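Local coordinates for protein phosphoribosylformylglycinamidine synthase 2 (PDB 3VIU) that belongs to the PurM-like AIR synthase-related family, carries two repeats of its N- and C-terminal domains in one chain, and here holds ADP and a magnesium ion, at residues A69-V74 with A79-I84. Numbering follows the deposited sequence.
With ADP (adenosine-5'-diphosphate), chain B.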
loop_
_atom_site.group_PDB
_atom_site.type_symbol
_atom_site.label_atom_id
_atom_site.label_comp_id
_atom_site.label_asym_id
_atom_site.label_seq_id
_atom_site.Cartn_x
_atom_site.Cartn_y
_atom_site.Cartn_z
ATOM N N ALA A 69 -2.505 -12.486 -2.915
ATOM C CA ALA A 69 -2.682 -11.520 -1.841
ATOM C C ALA A 69 -2.548 -12.193 -0.485
ATOM O O ALA A 69 -2.585 -13.424 -0.389
ATOM C CB ALA A 69 -4.037 -10.838 -1.951
ATOM N N GLY A 70 -2.377 -11.374 0.555
ATOM C CA GLY A 70 -2.262 -11.881 1.907
ATOM C C GLY A 70 -3.639 -11.891 2.548
ATOM O O GLY A 70 -4.470 -11.032 2.262
ATOM N N VAL A 71 -3.893 -12.870 3.408
ATOM C CA VAL A 71 -5.184 -12.976 4.066
ATOM C C VAL A 71 -4.999 -13.210 5.549
ATOM O O VAL A 71 -4.185 -14.032 5.957
ATOM C CB VAL A 71 -6.012 -14.152 3.502
ATOM C CG1 VAL A 71 -7.462 -14.057 4.004
ATOM C CG2 VAL A 71 -5.949 -14.154 1.983
ATOM N N VAL A 72 -5.757 -12.477 6.352
ATOM C CA VAL A 72 -5.692 -12.618 7.797
ATOM C C VAL A 72 -7.096 -12.837 8.335
ATOM O O VAL A 72 -8.084 -12.443 7.710
ATOM C CB VAL A 72 -5.095 -11.363 8.471
ATOM C CG1 VAL A 72 -3.695 -11.110 7.942
ATOM C CG2 VAL A 72 -6.000 -10.157 8.238
ATOM N N ARG A 73 -7.174 -13.476 9.494
ATOM C CA ARG A 73 -8.446 -13.754 10.148
ATOM C C ARG A 73 -8.870 -12.515 10.933
ATOM O O ARG A 73 -8.041 -11.897 11.603
ATOM C CB ARG A 73 -8.274 -14.942 11.099
ATOM C CG ARG A 73 -9.520 -15.344 11.844
ATOM C CD ARG A 73 -9.660 -16.845 11.814
ATOM N NE ARG A 73 -8.624 -17.522 12.580
ATOM C CZ ARG A 73 -8.340 -18.813 12.456
ATOM N NH1 ARG A 73 -9.011 -19.556 11.588
ATOM N NH2 ARG A 73 -7.398 -19.364 13.210
ATOM N N VAL A 74 -10.147 -12.144 10.851
ATOM C CA VAL A 74 -10.622 -10.974 11.579
ATOM C C VAL A 74 -11.706 -11.333 12.591
ATOM O O VAL A 74 -12.155 -10.479 13.360
ATOM C CB VAL A 74 -11.144 -9.871 10.625
ATOM C CG1 VAL A 74 -10.063 -9.507 9.609
ATOM C CG2 VAL A 74 -12.402 -10.330 9.922
ATOM N N ALA A 79 -12.668 -13.093 7.148
ATOM C CA ALA A 79 -11.246 -12.954 6.849
ATOM C C ALA A 79 -11.089 -11.728 5.957
ATOM O O ALA A 79 -12.064 -11.245 5.371
ATOM C CB ALA A 79 -10.732 -14.198 6.126
ATOM N N VAL A 80 -9.867 -11.218 5.860
ATOM C CA VAL A 80 -9.602 -10.057 5.030
ATOM C C VAL A 80 -8.356 -10.266 4.180
ATOM O O VAL A 80 -7.289 -10.621 4.687
ATOM C CB VAL A 80 -9.428 -8.778 5.885
ATOM C CG1 VAL A 80 -8.863 -7.648 5.044
ATOM C CG2 VAL A 80 -10.766 -8.361 6.456
ATOM N N ALA A 81 -8.510 -10.063 2.878
ATOM C CA ALA A 81 -7.398 -10.199 1.963
ATOM C C ALA A 81 -6.962 -8.792 1.599
ATOM O O ALA A 81 -7.789 -7.888 1.490
ATOM C CB ALA A 81 -7.833 -10.947 0.712
ATOM N N PHE A 82 -5.662 -8.589 1.439
ATOM C CA PHE A 82 -5.175 -7.283 1.045
ATOM C C PHE A 82 -3.778 -7.369 0.474
ATOM O O PHE A 82 -3.073 -8.360 0.653
ATOM C CB PHE A 82 -5.230 -6.287 2.213
ATOM C CG PHE A 82 -4.341 -6.639 3.376
ATOM C CD1 PHE A 82 -4.650 -7.703 4.215
ATOM C CD2 PHE A 82 -3.215 -5.878 3.656
ATOM C CE1 PHE A 82 -3.847 -7.999 5.319
ATOM C CE2 PHE A 82 -2.409 -6.165 4.759
ATOM C CZ PHE A 82 -2.726 -7.226 5.589
ATOM N N LYS A 83 -3.391 -6.316 -0.230
ATOM C CA LYS A 83 -2.086 -6.255 -0.856
ATOM C C LYS A 83 -1.905 -4.883 -1.486
ATOM O O LYS A 83 -2.879 -4.163 -1.729
ATOM C CB LYS A 83 -1.988 -7.329 -1.938
ATOM C CG LYS A 83 -0.666 -7.364 -2.663
ATOM C CD LYS A 83 -0.797 -8.193 -3.922
ATOM C CE LYS A 83 0.417 -8.051 -4.803
ATOM N NZ LYS A 83 0.155 -8.680 -6.120
ATOM N N ILE A 84 -0.654 -4.524 -1.743
ATOM C CA ILE A 84 -0.346 -3.247 -2.363
ATOM C C ILE A 84 0.526 -3.529 -3.583
ATOM O O ILE A 84 1.396 -4.401 -3.549
ATOM C CB ILE A 84 0.365 -2.300 -1.357
ATOM C CG1 ILE A 84 0.475 -0.895 -1.944
ATOM C CG2 ILE A 84 1.737 -2.840 -1.001
ATOM C CD1 ILE A 84 1.029 0.117 -0.965
HETATM P PB ADP B . 0.994 -9.789 -9.283
HETATM O O1B ADP B . 1.901 -9.698 -10.461
HETATM O O2B ADP B . 0.597 -8.304 -8.802
HETATM O O3B ADP B . -0.384 -10.652 -9.732
HETATM P PA ADP B . 3.364 -10.468 -8.113
HETATM O O1A ADP B . 3.901 -11.580 -8.944
HETATM O O2A ADP B . 3.822 -9.058 -8.768
HETATM O O3A ADP B . 1.726 -10.576 -8.045
HETATM O "O5'" ADP B . 3.946 -10.509 -6.587
HETATM C "C5'" ADP B . 4.725 -11.707 -6.400
HETATM C "C4'" ADP B . 4.420 -12.429 -5.055
HETATM O "O4'" ADP B . 5.444 -12.126 -4.054
HETATM C "C3'" ADP B . 3.071 -12.028 -4.403
HETATM O "O3'" ADP B . 2.524 -13.153 -3.703
HETATM C "C2'" ADP B . 3.460 -10.881 -3.470
HETATM O "O2'" ADP B . 2.528 -10.714 -2.398
HETATM C "C1'" ADP B . 4.862 -11.278 -3.002
HETATM N N9 ADP B . 5.705 -10.100 -2.755
HETATM C C8 ADP B . 6.305 -9.318 -3.701
HETATM N N7 ADP B . 6.981 -8.358 -3.139
HETATM C C5 ADP B . 6.863 -8.457 -1.798
HETATM C C6 ADP B . 7.359 -7.721 -0.690
HETATM N N6 ADP B . 8.168 -6.617 -0.885
HETATM N N1 ADP B . 7.024 -8.121 0.557
HETATM C C2 ADP B . 6.240 -9.190 0.768
HETATM N N3 ADP B . 5.754 -9.907 -0.247
HETATM C C4 ADP B . 6.037 -9.582 -1.527
#
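Gly70 and Phe82 trade both of their backbone bonds: Phe82 N reaches Gly70 O at 2.8 Å, and Gly70 N returns to Phe82 O at 3.1 Å, with the donor tilted 20° from the carbonyl plane. Two residues along strand 70-75 and two back along 78-86, Val72 and Val80 repeat the exchange, with Val80 N 2.8 Å from Val72 O. At the non-hydrogen-bonded pair Val71-Ala81 between them, the CA-H of Val71 points at Val80 O. Phe82 O takes a second donor, the hydroxyl of Ser521, while the polar backbone of Val71 turns outward to strand 61-63 and Ala79 and Ala81 bond on their far side to strand 172-182. This is the antiparallel hairpin 70-75/78-86, set inside the mixed sheet of the first PurM N-terminal-like domain. On the Phe82 face, Val72 CG1 meets the edge of the ring at CE1 (4.1 Å). Val74, directed at strand 78-86, brings CG1 against Val80 CG2, the two side chains crossing at about a right angle. Strand 479-488 packs against Val72, Val74 and Phe82, and Arg73 NH1 forms a salt bridge with Glu183 OE2. Beyond the last rung, Lys83 CB rests on Ala69 CB, and the lysine chain, extended from a CG anti to the backbone N (chi1 -180°), carries NZ to ADP, bonding O2B at 2.7 Å and O3A at 3.1 Å.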